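Local coordinates for D-3-phosphoglycerate dehydrogenase oxidoreductase protein (Ralstonia solanacearum, PDB 3GG9), which probably oxidises D-3-phosphoglycerate with NAD and belongs to the D-isomer specific 2-hydroxyacid dehydrogenase family, at residues 2-7 against 47-52; 8-13 against 31-36; 37-42 against 62-67; 52-57 against 75-80. All blocks are in the same frame, centred on the assembly; numbering follows the deposited sequence.

How the interactions relate
From the N terminus, strand 4-7 enters a five-stranded parallel sheet next to its edge strand 28-31, and interaction 1 closes a long loop by pairing it with the central strand, 51-54. Nested inside that loop lies interaction 2, where the turn that follows strand 4-7 meets the segment leaving strand 28-31; the backbone bond from F32 N to V7 O joins it to interaction 1. Interaction 3 starts within the same loop but ends beyond it, so it crosses both interaction 1 and interaction 4 while packing two helices together. Interaction 4 opens at L52, the residue it shares with interaction 1, and carries the sheet on to strand 74-77.

Interaction 1 of 4, residues 2-7 against 47-52; sequences SLKIAV and ADVEAL. Unlike the reference sequence in segment 2-7: L3 (reference Met). Unlike the reference sequence in segment 47-52: L52 (reference Ile).
K4 lies against the loop residues D48, V49 and E50, and its side chain can be followed outward atom by atom. CB meets two oxygens, D48 O at 3.6 Å and E50 OE2 at a similar distance. CG and CD then pass over the carbonyl of D48, with D48 O 3.7 Å from CD, while CD also brushes V49 CG1. The bend at chi2 of K4 (-102°) turns the outer chain obliquely across D48, so that K4 CE reaches D48 CB at 4.1 Å. At the tip, K4 NZ stays 5.1 Å from D48 OD2, near an opposite charge but not in contact with it.

The backbone of K4 is gripped as well. Its N-H donates to E50 OE2 (2.9 Å), approaching from above the carboxylate plane, and its carbonyl oxygen accepts from two successive amides, E50 N and A51 N. A6 N continues the parallel pairing by donating to A51 O (3.0 Å). On one face of the sheet I5 CG1 meets A51 CB at 3.8 Å, and L3 CD1 approaches the same methyl; on the other, A6 CB touches both V49 CG1 (3.7 Å) and L52 CD1.

Strand 4-7 thus has strand 51-54 along one edge and strand 28-31 along the other. I74 of strand 74-77 touches both L3 and A51, and helix 306-324 packs on L3.

Interaction 2 of 4, residues 8-13 against 31-36; sequences LDDYQD and VFNNTV
Two similar first torsions bring Y11 and N33 to their partners: in each, CG lies beside the backbone N, with chi1 -50° for Y11 and -53° for N33. The setting is the carboxyl-terminal rim of the parallel sheet of a flavodoxin-like domain, where the loops following strands 4-7 and 28-31 meet. The Y11 ring presents its edge to T35, whose OG1 lies 2.6 Å from Y11 OH. That same OG1 donates to D9 OD1 (2.9 Å) from above the carboxylate plane, and D9 O lies over one face of the ring. D9 OD2, the other carboxylate oxygen, is taken by T59.

N33 ties up the type I turn from D10 to D13. Its ND2 donates to D10 O (2.9 Å) and to D13 OD1 (3.1 Å); D10 O also accepts from D13 N, so the turn's own bond and the link across the contact converge on one oxygen. A salt bridge to R16 holds D13 OD2. Nearer the strands, D10 N donates to F32 O (2.9 Å), and L8 lies alongside F32 with its CD2 3.8 Å from CD1 of the ring.

The loop also faces the dimer partner: W138 of the second subunit meets the Y11 ring edge-to-face. At the backbone of the same residue, the CA-H of Y11 points almost straight (177°) at N33 O, with CA and O 3.4 Å apart.

Interaction 3 of 4, residues 37-42 against 62-67; sequences KGVGQL and TRQLLD
V39 and L42, one helical turn apart, present the side of helix 39-45 that meets the segment 62-67, and no hydrogen bond crosses between them. T62 comes first. It is the N-cap of the short helix 63-66, its OG1 accepting from L65 N at 3.1 Å, and that same hydroxyl lies at the margin of the contact, 4.5 Å from V39 CG2. The side chain of R63 turns the other way, to a salt bridge with D96.

Q64 contributes mainly through its backbone. Its carbonyl oxygen sits 3.3 Å from V39 CG1, while Q64 CB touches the other branch, CG2, more loosely and its amide group points off from the first helix. With chi1 at -174°, V39 sends CG1 across the backbone of the second helix, where it also reaches L65 CA at 3.7 Å.

L65 gives the largest share from this segment. Its CG is anti to the backbone N (chi1 178°), which swings both methyl groups toward the first helix. CD1 approaches V39 CG1 at 4.3 Å and L42 CG at 4.1 Å; CD2 meets L42 CD2 at 4.1 Å, the two leucines crossing at about a right angle. Beyond them, L66 packs on A93 and C94 of helix 91-97, and D67 forms a salt bridge with K97.

Helix 39-45 links strand 28-31 to strand 51-54, and helix 63-66 links strand 51-54 to strand 74-77. Such side-by-side packing of consecutive crossover helices against one face of a parallel sheet is characteristic of the flavodoxin-like fold.

Interaction 4 of 4, residues 52-57 against 75-80; sequences LVLIRE and ISQTGR. Unlike the reference sequence in segment 52-57: L52 (reference Ile). With SO4 (sulfate ion), chain E.
R56, T78 and L54 have the most surface buried where strands 51-54 and 74-77, the two parallel strands of a beta-alpha-beta unit, run out into their carboxyl-terminal loops. L54 belongs to the sheet proper: its N-H donates to S76 O (3.1 Å), and its CD1 packs on I75 CG2 at 3.7 Å.

T78 takes over where the strands part. A chi1 of 54° sets OG1 between its backbone N and carbonyl carbon, and from there it donates to a lone pair of L54 O (2.8 Å) and accepts from R56 N (2.8 Å). L54 O also receives T78 N, so one threonine supplies both of its donors.

R56, modelled in two conformers, is described here in one. Its chain folds back at chi2 and chi3 (-55° and -53°), bringing NH2 to T78 O at 2.7 Å, in the guanidinium plane, and to R80 O at a longer 3.3 Å. Q77 NE2 shares T78 O and also donates to R56 O (2.9 Å).

A sulfate ion, probably from the crystallisation liquor, lies over one face of the guanidinium group; R224 and Y312 bind it too, and R80 N donates to its O2 at 2.7 Å.

Interaction 1 of 4, residues 2-7 against 47-52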
loop_
_atom_site.group_PDB
_atom_site.type_symbol
_atom_site.label_atom_id
_atom_site.label_comp_id
_atom_site.label_asym_id
_atom_site.label_seq_id
_atom_site.Cartn_x
_atom_site.Cartn_y
_atom_site.Cartn_z
ATOM N N SER A 2 -18.751 -39.259 11.376
ATOM C CA SER A 2 -19.409 -37.936 11.320
ATOM C C SER A 2 -19.243 -37.186 12.652
ATOM O O SER A 2 -19.900 -37.501 13.641
ATOM C CB SER A 2 -20.883 -38.108 10.961
ATOM O OG SER A 2 -21.550 -36.864 10.940
ATOM N N LEU A 3 -18.360 -36.188 12.646
ATOM C CA LEU A 3 -18.010 -35.409 13.826
ATOM C C LEU A 3 -18.767 -34.095 13.891
ATOM O O LEU A 3 -19.198 -33.542 12.868
ATOM C CB LEU A 3 -16.493 -35.121 13.859
ATOM C CG LEU A 3 -15.484 -36.284 13.844
ATOM C CD1 LEU A 3 -14.057 -35.780 13.769
ATOM C CD2 LEU A 3 -15.631 -37.181 15.061
ATOM N N LYS A 4 -18.931 -33.608 15.115
ATOM C CA LYS A 4 -19.369 -32.250 15.382
ATOM C C LYS A 4 -18.075 -31.415 15.377
ATOM O O LYS A 4 -17.169 -31.643 16.204
ATOM C CB LYS A 4 -20.058 -32.218 16.743
ATOM C CG LYS A 4 -21.277 -31.321 16.839
ATOM C CD LYS A 4 -20.958 -30.007 17.536
ATOM C CE LYS A 4 -22.200 -29.142 17.691
ATOM N NZ LYS A 4 -21.832 -27.736 18.011
ATOM N N ILE A 5 -17.973 -30.489 14.417
ATOM C CA ILE A 5 -16.765 -29.681 14.209
ATOM C C ILE A 5 -17.067 -28.205 14.433
ATOM O O ILE A 5 -18.118 -27.712 14.017
ATOM C CB ILE A 5 -16.173 -29.908 12.788
ATOM C CG1 ILE A 5 -15.743 -31.359 12.633
ATOM C CG2 ILE A 5 -15.010 -28.926 12.473
ATOM C CD1 ILE A 5 -15.341 -31.754 11.236
ATOM N N ALA A 6 -16.171 -27.516 15.141
ATOM C CA ALA A 6 -16.261 -26.076 15.277
ATOM C C ALA A 6 -14.986 -25.395 14.789
ATOM O O ALA A 6 -13.877 -25.874 15.041
ATOM C CB ALA A 6 -16.555 -25.681 16.700
ATOM N N VAL A 7 -15.179 -24.284 14.076
ATOM C CA VAL A 7 -14.100 -23.407 13.654
ATOM C C VAL A 7 -14.286 -22.095 14.418
ATOM O O VAL A 7 -15.351 -21.478 14.357
ATOM C CB VAL A 7 -14.157 -23.072 12.141
ATOM C CG1 VAL A 7 -12.931 -22.250 11.748
ATOM C CG2 VAL A 7 -14.270 -24.336 11.267
ATOM N N ALA A 47 -19.098 -27.019 23.761
ATOM C CA ALA A 47 -19.357 -28.153 24.659
ATOM C C ALA A 47 -19.543 -29.499 23.956
ATOM O O ALA A 47 -19.064 -30.526 24.445
ATOM C CB ALA A 47 -20.549 -27.847 25.573
ATOM N N ASP A 48 -20.206 -29.488 22.805
ATOM C CA ASP A 48 -20.501 -30.729 22.082
ATOM C C ASP A 48 -19.507 -31.096 20.987
ATOM O O ASP A 48 -19.678 -32.128 20.332
ATOM C CB ASP A 48 -21.898 -30.665 21.457
ATOM C CG ASP A 48 -22.998 -30.476 22.487
ATOM O OD1 ASP A 48 -22.937 -31.118 23.565
ATOM O OD2 ASP A 48 -23.932 -29.690 22.208
ATOM N N VAL A 49 -18.481 -30.281 20.759
ATOM C CA VAL A 49 -17.638 -30.543 19.586
ATOM C C VAL A 49 -16.583 -31.595 19.846
ATOM O O VAL A 49 -15.968 -31.634 20.900
ATOM C CB VAL A 49 -17.064 -29.240 18.890
ATOM C CG1 VAL A 49 -17.842 -28.002 19.314
ATOM C CG2 VAL A 49 -15.566 -29.063 19.090
ATOM N N GLU A 50 -16.394 -32.463 18.866
ATOM C CA GLU A 50 -15.382 -33.476 18.943
ATOM C C GLU A 50 -14.120 -33.014 18.230
ATOM O O GLU A 50 -13.023 -33.486 18.543
ATOM C CB GLU A 50 -15.906 -34.767 18.319
ATOM C CG GLU A 50 -17.256 -35.213 18.884
ATOM C CD GLU A 50 -18.021 -36.083 17.916
ATOM O OE1 GLU A 50 -17.660 -37.272 17.769
ATOM O OE2 GLU A 50 -18.981 -35.577 17.297
ATOM N N ALA A 51 -14.267 -32.104 17.266
ATOM C CA ALA A 51 -13.102 -31.573 16.538
ATOM C C ALA A 51 -13.116 -30.063 16.460
ATOM O O ALA A 51 -14.112 -29.454 16.084
ATOM C CB ALA A 51 -12.971 -32.191 15.140
ATOM N N LEU A 52 -11.991 -29.459 16.812
ATOM C CA LEU A 52 -11.906 -28.015 16.883
ATOM C C LEU A 52 -10.865 -27.577 15.874
ATOM O O LEU A 52 -9.750 -28.080 15.886
ATOM C CB LEU A 52 -11.494 -27.603 18.296
ATOM C CG LEU A 52 -11.811 -26.237 18.876
ATOM C CD1 LEU A 52 -13.265 -25.837 18.686
ATOM C CD2 LEU A 52 -11.460 -26.286 20.342
#

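Interaction 2 of 4, residues 8-13 against 31-36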
loop_
_atom_site.group_PDB
_atom_site.type_symbol
_atom_site.label_atom_id
_atom_site.label_comp_id
_atom_site.label_asym_id
_atom_site.label_seq_id
_atom_site.Cartn_x
_atom_site.Cartn_y
_atom_site.Cartn_z
ATOM N N LEU A 8 -13.241 -21.672 15.117
ATOM C CA LEU A 8 -13.310 -20.485 15.963
ATOM C C LEU A 8 -12.764 -19.235 15.262
ATOM O O LEU A 8 -11.945 -19.344 14.350
ATOM C CB LEU A 8 -12.480 -20.752 17.219
ATOM C CG LEU A 8 -12.976 -21.850 18.170
ATOM C CD1 LEU A 8 -12.117 -21.843 19.412
ATOM C CD2 LEU A 8 -14.449 -21.608 18.546
ATOM N N ASP A 9 -13.222 -18.060 15.705
ATOM C CA ASP A 9 -12.584 -16.748 15.432
ATOM C C ASP A 9 -12.505 -16.321 13.961
ATOM O O ASP A 9 -11.509 -15.742 13.542
ATOM C CB ASP A 9 -11.177 -16.685 16.034
ATOM C CG ASP A 9 -11.118 -17.181 17.459
ATOM O OD1 ASP A 9 -11.900 -16.693 18.291
ATOM O OD2 ASP A 9 -10.266 -18.051 17.745
ATOM N N ASP A 10 -13.548 -16.603 13.191
ATOM C CA ASP A 10 -13.559 -16.266 11.754
ATOM C C ASP A 10 -14.388 -15.000 11.522
ATOM O O ASP A 10 -15.570 -15.074 11.152
ATOM C CB ASP A 10 -14.097 -17.454 10.955
ATOM C CG ASP A 10 -14.204 -17.173 9.451
ATOM O OD1 ASP A 10 -13.531 -16.255 8.926
ATOM O OD2 ASP A 10 -14.991 -17.892 8.795
ATOM N N TYR A 11 -13.747 -13.843 11.712
ATOM C CA TYR A 11 -14.457 -12.563 11.869
ATOM C C TYR A 11 -15.272 -12.179 10.644
ATOM O O TYR A 11 -16.364 -11.655 10.780
ATOM C CB TYR A 11 -13.511 -11.412 12.300
ATOM C CG TYR A 11 -12.660 -11.782 13.490
ATOM C CD1 TYR A 11 -13.167 -11.709 14.780
ATOM C CD2 TYR A 11 -11.343 -12.210 13.327
ATOM C CE1 TYR A 11 -12.399 -12.067 15.864
ATOM C CE2 TYR A 11 -10.559 -12.565 14.401
ATOM C CZ TYR A 11 -11.099 -12.488 15.679
ATOM O OH TYR A 11 -10.343 -12.861 16.759
ATOM N N GLN A 12 -14.753 -12.485 9.458
ATOM C CA GLN A 12 -15.406 -12.111 8.207
ATOM C C GLN A 12 -16.177 -13.257 7.555
ATOM O O GLN A 12 -16.563 -13.138 6.387
ATOM C CB GLN A 12 -14.368 -11.576 7.216
ATOM C CG GLN A 12 -13.884 -10.216 7.580
ATOM C CD GLN A 12 -12.729 -9.715 6.727
ATOM O OE1 GLN A 12 -11.566 -10.049 6.977
ATOM N NE2 GLN A 12 -13.039 -8.840 5.757
ATOM N N ASP A 13 -16.349 -14.361 8.289
ATOM C CA ASP A 13 -17.156 -15.514 7.862
ATOM C C ASP A 13 -16.646 -16.021 6.518
ATOM O O ASP A 13 -17.419 -16.264 5.606
ATOM C CB ASP A 13 -18.639 -15.118 7.773
ATOM C CG ASP A 13 -19.576 -16.292 7.894
ATOM O OD1 ASP A 13 -19.167 -17.357 8.427
ATOM O OD2 ASP A 13 -20.738 -16.124 7.457
ATOM N N VAL A 31 -19.187 -22.485 12.309
ATOM C CA VAL A 31 -18.127 -21.494 12.258
ATOM C C VAL A 31 -18.575 -20.318 13.113
ATOM O O VAL A 31 -19.664 -19.782 12.914
ATOM C CB VAL A 31 -17.847 -21.011 10.824
ATOM C CG1 VAL A 31 -16.686 -20.013 10.817
ATOM C CG2 VAL A 31 -17.558 -22.193 9.866
ATOM N N PHE A 32 -17.742 -19.922 14.065
ATOM C CA PHE A 32 -18.049 -18.739 14.871
ATOM C C PHE A 32 -17.347 -17.533 14.275
ATOM O O PHE A 32 -16.237 -17.662 13.735
ATOM C CB PHE A 32 -17.637 -18.969 16.332
ATOM C CG PHE A 32 -18.433 -20.050 17.003
ATOM C CD1 PHE A 32 -17.951 -21.357 17.061
ATOM C CD2 PHE A 32 -19.691 -19.768 17.538
ATOM C CE1 PHE A 32 -18.699 -22.369 17.655
ATOM C CE2 PHE A 32 -20.453 -20.772 18.141
ATOM C CZ PHE A 32 -19.958 -22.071 18.198
ATOM N N ASN A 33 -18.002 -16.376 14.361
ATOM C CA ASN A 33 -17.515 -15.146 13.743
ATOM C C ASN A 33 -17.022 -14.089 14.741
ATOM O O ASN A 33 -16.725 -12.952 14.372
ATOM C CB ASN A 33 -18.576 -14.545 12.807
ATOM C CG ASN A 33 -19.088 -15.540 11.785
ATOM O OD1 ASN A 33 -20.289 -15.663 11.580
ATOM N ND2 ASN A 33 -18.177 -16.252 11.136
ATOM N N ASN A 34 -16.968 -14.460 16.014
ATOM C CA ASN A 34 -16.362 -13.599 17.012
ATOM C C ASN A 34 -15.597 -14.419 18.024
ATOM O O ASN A 34 -15.649 -15.650 18.003
ATOM C CB ASN A 34 -17.394 -12.676 17.674
ATOM C CG ASN A 34 -18.579 -13.422 18.256
ATOM O OD1 ASN A 34 -18.434 -14.488 18.842
ATOM N ND2 ASN A 34 -19.768 -12.842 18.105
ATOM N N THR A 35 -14.876 -13.729 18.898
ATOM C CA THR A 35 -13.980 -14.374 19.842
ATOM C C THR A 35 -14.583 -14.259 21.227
ATOM O O THR A 35 -15.135 -13.224 21.584
ATOM C CB THR A 35 -12.579 -13.712 19.822
ATOM O OG1 THR A 35 -12.053 -13.809 18.499
ATOM C CG2 THR A 35 -11.603 -14.414 20.764
ATOM N N VAL A 36 -14.486 -15.350 21.974
ATOM C CA VAL A 36 -14.933 -15.403 23.347
ATOM C C VAL A 36 -13.723 -15.782 24.189
ATOM O O VAL A 36 -13.028 -16.777 23.912
ATOM C CB VAL A 36 -16.120 -16.402 23.494
ATOM C CG1 VAL A 36 -16.183 -16.985 24.871
ATOM C CG2 VAL A 36 -17.426 -15.718 23.139
HETATM O O HOH W 1 -13.000 -17.879 20.609
HETATM O O HOH W 2 -14.662 -18.194 18.164
HETATM O O HOH W 3 -21.048 -19.543 9.908
#

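Interaction 3 of 4, residues 37-42 against 62-67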
loop_
_atom_site.group_PDB
_atom_site.type_symbol
_atom_site.label_atom_id
_atom_site.label_comp_id
_atom_site.label_asym_id
_atom_site.label_seq_id
_atom_site.Cartn_x
_atom_site.Cartn_y
_atom_site.Cartn_z
ATOM N N LYS A 37 -13.449 -14.943 25.183
ATOM C CA LYS A 37 -12.336 -15.204 26.076
ATOM C C LYS A 37 -12.840 -15.550 27.473
ATOM O O LYS A 37 -13.946 -15.147 27.896
ATOM C CB LYS A 37 -11.331 -14.043 26.084
ATOM C CG LYS A 37 -10.798 -13.696 24.692
ATOM C CD LYS A 37 -9.281 -13.613 24.656
ATOM C CE LYS A 37 -8.772 -13.592 23.216
ATOM N NZ LYS A 37 -7.285 -13.664 23.135
ATOM N N GLY A 38 -12.042 -16.337 28.181
ATOM C CA GLY A 38 -12.464 -16.814 29.485
ATOM C C GLY A 38 -13.015 -18.208 29.336
ATOM O O GLY A 38 -13.831 -18.476 28.454
ATOM N N VAL A 39 -12.564 -19.084 30.219
ATOM C CA VAL A 39 -12.786 -20.519 30.116
ATOM C C VAL A 39 -14.270 -20.894 30.063
ATOM O O VAL A 39 -14.682 -21.668 29.199
ATOM C CB VAL A 39 -12.053 -21.259 31.263
ATOM C CG1 VAL A 39 -12.144 -22.745 31.085
ATOM C CG2 VAL A 39 -10.591 -20.845 31.310
ATOM N N GLY A 40 -15.058 -20.309 30.966
ATOM C CA GLY A 40 -16.489 -20.609 31.106
ATOM C C GLY A 40 -17.309 -20.467 29.837
ATOM O O GLY A 40 -17.900 -21.438 29.367
ATOM N N GLN A 41 -17.323 -19.255 29.286
ATOM C CA GLN A 41 -18.079 -18.917 28.075
ATOM C C GLN A 41 -17.630 -19.708 26.840
ATOM O O GLN A 41 -18.456 -20.097 26.008
ATOM C CB GLN A 41 -17.947 -17.423 27.774
ATOM C CG GLN A 41 -18.732 -16.473 28.662
ATOM C CD GLN A 41 -18.512 -15.001 28.291
ATOM O OE1 GLN A 41 -19.324 -14.139 28.632
ATOM N NE2 GLN A 41 -17.408 -14.712 27.590
ATOM N N LEU A 42 -16.323 -19.937 26.731
ATOM C CA LEU A 42 -15.762 -20.666 25.598
ATOM C C LEU A 42 -16.093 -22.154 25.664
ATOM O O LEU A 42 -16.439 -22.755 24.643
ATOM C CB LEU A 42 -14.246 -20.439 25.489
ATOM C CG LEU A 42 -13.507 -21.045 24.290
ATOM C CD1 LEU A 42 -14.146 -20.608 22.971
ATOM C CD2 LEU A 42 -12.034 -20.673 24.333
ATOM N N THR A 62 -5.903 -23.902 26.952
ATOM C CA THR A 62 -5.330 -24.131 28.277
ATOM C C THR A 62 -5.794 -25.478 28.858
ATOM O O THR A 62 -6.805 -26.035 28.411
ATOM C CB THR A 62 -5.761 -23.009 29.241
ATOM O OG1 THR A 62 -7.183 -23.046 29.406
ATOM C CG2 THR A 62 -5.354 -21.613 28.716
ATOM N N ARG A 63 -5.064 -25.984 29.857
ATOM C CA ARG A 63 -5.500 -27.140 30.662
ATOM C C ARG A 63 -6.882 -26.909 31.279
ATOM O O ARG A 63 -7.712 -27.824 31.293
ATOM C CB ARG A 63 -4.481 -27.464 31.768
ATOM C CG ARG A 63 -4.748 -28.794 32.506
ATOM C CD ARG A 63 -3.650 -29.167 33.513
ATOM N NE ARG A 63 -2.419 -29.647 32.879
ATOM C CZ ARG A 63 -2.184 -30.910 32.516
ATOM N NH1 ARG A 63 -1.023 -31.220 31.950
ATOM N NH2 ARG A 63 -3.093 -31.865 32.704
ATOM N N GLN A 64 -7.120 -25.686 31.761
ATOM C CA GLN A 64 -8.395 -25.339 32.387
ATOM C C GLN A 64 -9.567 -25.400 31.403
ATOM O O GLN A 64 -10.704 -25.682 31.801
ATOM C CB GLN A 64 -8.330 -23.980 33.111
ATOM C CG GLN A 64 -7.104 -23.104 32.800
ATOM C CD GLN A 64 -5.831 -23.560 33.510
ATOM O OE1 GLN A 64 -4.777 -23.696 32.885
ATOM N NE2 GLN A 64 -5.930 -23.809 34.813
ATOM N N LEU A 65 -9.285 -25.145 30.129
ATOM C CA LEU A 65 -10.288 -25.291 29.093
ATOM C C LEU A 65 -10.522 -26.768 28.815
ATOM O O LEU A 65 -11.669 -27.211 28.780
ATOM C CB LEU A 65 -9.882 -24.541 27.820
ATOM C CG LEU A 65 -10.855 -24.657 26.642
ATOM C CD1 LEU A 65 -12.189 -23.951 26.943
ATOM C CD2 LEU A 65 -10.184 -24.137 25.363
ATOM N N LEU A 66 -9.436 -27.526 28.649
ATOM C CA LEU A 66 -9.526 -28.962 28.365
ATOM C C LEU A 66 -10.253 -29.760 29.463
ATOM O O LEU A 66 -10.914 -30.762 29.169
ATOM C CB LEU A 66 -8.145 -29.545 28.083
ATOM C CG LEU A 66 -7.470 -28.977 26.829
ATOM C CD1 LEU A 66 -5.977 -29.206 26.869
ATOM C CD2 LEU A 66 -8.073 -29.550 25.539
ATOM N N ASP A 67 -10.125 -29.297 30.712
ATOM C CA ASP A 67 -10.865 -29.835 31.865
ATOM C C ASP A 67 -12.372 -29.719 31.686
ATOM O O ASP A 67 -13.125 -30.547 32.194
ATOM C CB ASP A 67 -10.485 -29.090 33.152
ATOM C CG ASP A 67 -9.083 -29.415 33.637
ATOM O OD1 ASP A 67 -8.550 -28.618 34.443
ATOM O OD2 ASP A 67 -8.510 -30.445 33.224
#

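Interaction 4 of 4, residues 52-57 against 75-80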
loop_
_atom_site.group_PDB
_atom_site.type_symbol
_atom_site.label_atom_id
_atom_site.label_comp_id
_atom_site.label_asym_id
_atom_site.label_seq_id
_atom_site.Cartn_x
_atom_site.Cartn_y
_atom_site.Cartn_z
ATOM N N LEU A 52 -11.991 -29.459 16.812
ATOM C CA LEU A 52 -11.906 -28.015 16.883
ATOM C C LEU A 52 -10.865 -27.577 15.874
ATOM O O LEU A 52 -9.750 -28.080 15.886
ATOM C CB LEU A 52 -11.494 -27.603 18.296
ATOM C CG LEU A 52 -11.811 -26.237 18.876
ATOM C CD1 LEU A 52 -13.265 -25.837 18.686
ATOM C CD2 LEU A 52 -11.460 -26.286 20.342
ATOM N N VAL A 53 -11.248 -26.661 14.985
ATOM C CA VAL A 53 -10.301 -26.042 14.073
ATOM C C VAL A 53 -9.947 -24.641 14.586
ATOM O O VAL A 53 -10.829 -23.795 14.795
ATOM C CB VAL A 53 -10.823 -25.973 12.624
ATOM C CG1 VAL A 53 -9.774 -25.300 11.693
ATOM C CG2 VAL A 53 -11.162 -27.384 12.131
ATOM N N LEU A 54 -8.651 -24.428 14.800
ATOM C CA LEU A 54 -8.137 -23.147 15.274
ATOM C C LEU A 54 -7.492 -22.372 14.128
ATOM O O LEU A 54 -6.774 -22.946 13.299
ATOM C CB LEU A 54 -7.114 -23.354 16.396
ATOM C CG LEU A 54 -7.568 -24.038 17.695
ATOM C CD1 LEU A 54 -6.425 -24.101 18.703
ATOM C CD2 LEU A 54 -8.754 -23.302 18.308
ATOM N N ILE A 55 -7.764 -21.072 14.099
ATOM C CA ILE A 55 -7.169 -20.140 13.146
ATOM C C ILE A 55 -5.947 -19.506 13.784
ATOM O O ILE A 55 -6.058 -18.618 14.630
ATOM C CB ILE A 55 -8.174 -19.068 12.663
ATOM C CG1 ILE A 55 -9.461 -19.725 12.153
ATOM C CG2 ILE A 55 -7.525 -18.141 11.607
ATOM C CD1 ILE A 55 -10.491 -18.756 11.575
ATOM N N ARG A 56 -4.787 -20.004 13.372
ATOM C CA ARG A 56 -3.507 -19.531 13.873
ATOM C C ARG A 56 -3.476 -19.426 15.402
ATOM O O ARG A 56 -3.842 -20.373 16.088
ATOM C CB ARG A 56 -3.100 -18.238 13.149
ATOM C CG ARG A 56 -2.836 -18.481 11.656
ATOM C CD ARG A 56 -1.796 -19.581 11.442
ATOM N NE ARG A 56 -0.562 -19.332 12.193
ATOM C CZ ARG A 56 -0.006 -20.174 13.067
ATOM N NH1 ARG A 56 1.107 -19.826 13.695
ATOM N NH2 ARG A 56 -0.548 -21.360 13.310
ATOM N N GLU A 57 -3.078 -18.279 15.944
ATOM C CA GLU A 57 -3.032 -18.129 17.403
ATOM C C GLU A 57 -4.188 -17.328 17.998
ATOM O O GLU A 57 -4.054 -16.768 19.089
ATOM C CB GLU A 57 -1.695 -17.518 17.838
ATOM C CG GLU A 57 -0.463 -18.294 17.367
ATOM C CD GLU A 57 0.596 -18.445 18.466
ATOM O OE1 GLU A 57 1.405 -19.402 18.393
ATOM O OE2 GLU A 57 0.612 -17.622 19.410
ATOM N N ILE A 75 -7.816 -31.396 18.001
ATOM C CA ILE A 75 -7.598 -29.994 17.673
ATOM C C ILE A 75 -6.797 -29.972 16.382
ATOM O O ILE A 75 -5.716 -30.581 16.296
ATOM C CB ILE A 75 -6.845 -29.250 18.782
ATOM C CG1 ILE A 75 -7.702 -29.189 20.047
ATOM C CG2 ILE A 75 -6.495 -27.801 18.344
ATOM C CD1 ILE A 75 -6.874 -28.960 21.301
ATOM N N SER A 76 -7.347 -29.312 15.365
ATOM C CA SER A 76 -6.643 -29.171 14.095
ATOM C C SER A 76 -6.202 -27.724 13.894
ATOM O O SER A 76 -7.029 -26.829 13.767
ATOM C CB SER A 76 -7.509 -29.638 12.913
ATOM O OG SER A 76 -6.677 -29.788 11.771
ATOM N N GLN A 77 -4.886 -27.530 13.872
ATOM C CA GLN A 77 -4.253 -26.227 13.807
ATOM C C GLN A 77 -3.961 -25.847 12.374
ATOM O O GLN A 77 -3.305 -26.614 11.642
ATOM C CB GLN A 77 -2.927 -26.266 14.574
ATOM C CG GLN A 77 -2.214 -24.948 14.669
ATOM C CD GLN A 77 -3.095 -23.913 15.307
ATOM O OE1 GLN A 77 -3.567 -24.087 16.420
ATOM N NE2 GLN A 77 -3.361 -22.848 14.584
ATOM N N THR A 78 -4.434 -24.659 11.986
ATOM C CA THR A 78 -4.033 -24.045 10.722
ATOM C C THR A 78 -2.608 -23.519 10.920
ATOM O O THR A 78 -2.330 -22.839 11.904
ATOM C CB THR A 78 -5.004 -22.890 10.281
ATOM O OG1 THR A 78 -5.134 -21.934 11.337
ATOM C CG2 THR A 78 -6.384 -23.422 9.868
ATOM N N GLY A 79 -1.698 -23.882 10.023
ATOM C CA GLY A 79 -0.298 -23.529 10.176
ATOM C C GLY A 79 0.414 -24.351 11.241
ATOM O O GLY A 79 -0.100 -25.377 11.694
ATOM N N ARG A 80 1.597 -23.887 11.645
ATOM C CA ARG A 80 2.490 -24.633 12.545
ATOM C C ARG A 80 2.037 -24.661 14.016
ATOM O O ARG A 80 1.373 -23.744 14.503
ATOM C CB ARG A 80 3.929 -24.089 12.438
ATOM C CG ARG A 80 4.156 -22.730 13.120
ATOM C CD ARG A 80 5.368 -21.979 12.550
ATOM N NE ARG A 80 6.622 -22.294 13.243
ATOM C CZ ARG A 80 7.052 -21.694 14.355
ATOM N NH1 ARG A 80 8.210 -22.056 14.897
ATOM N NH2 ARG A 80 6.331 -20.734 14.933
HETATM S S SO4 E . 2.483 -20.261 10.096
HETATM O O1 SO4 E . 1.094 -19.861 10.003
HETATM O O2 SO4 E . 2.573 -21.688 10.342
HETATM O O3 SO4 E . 3.152 -19.952 8.839
HETATM O O4 SO4 E . 3.093 -19.506 11.190
#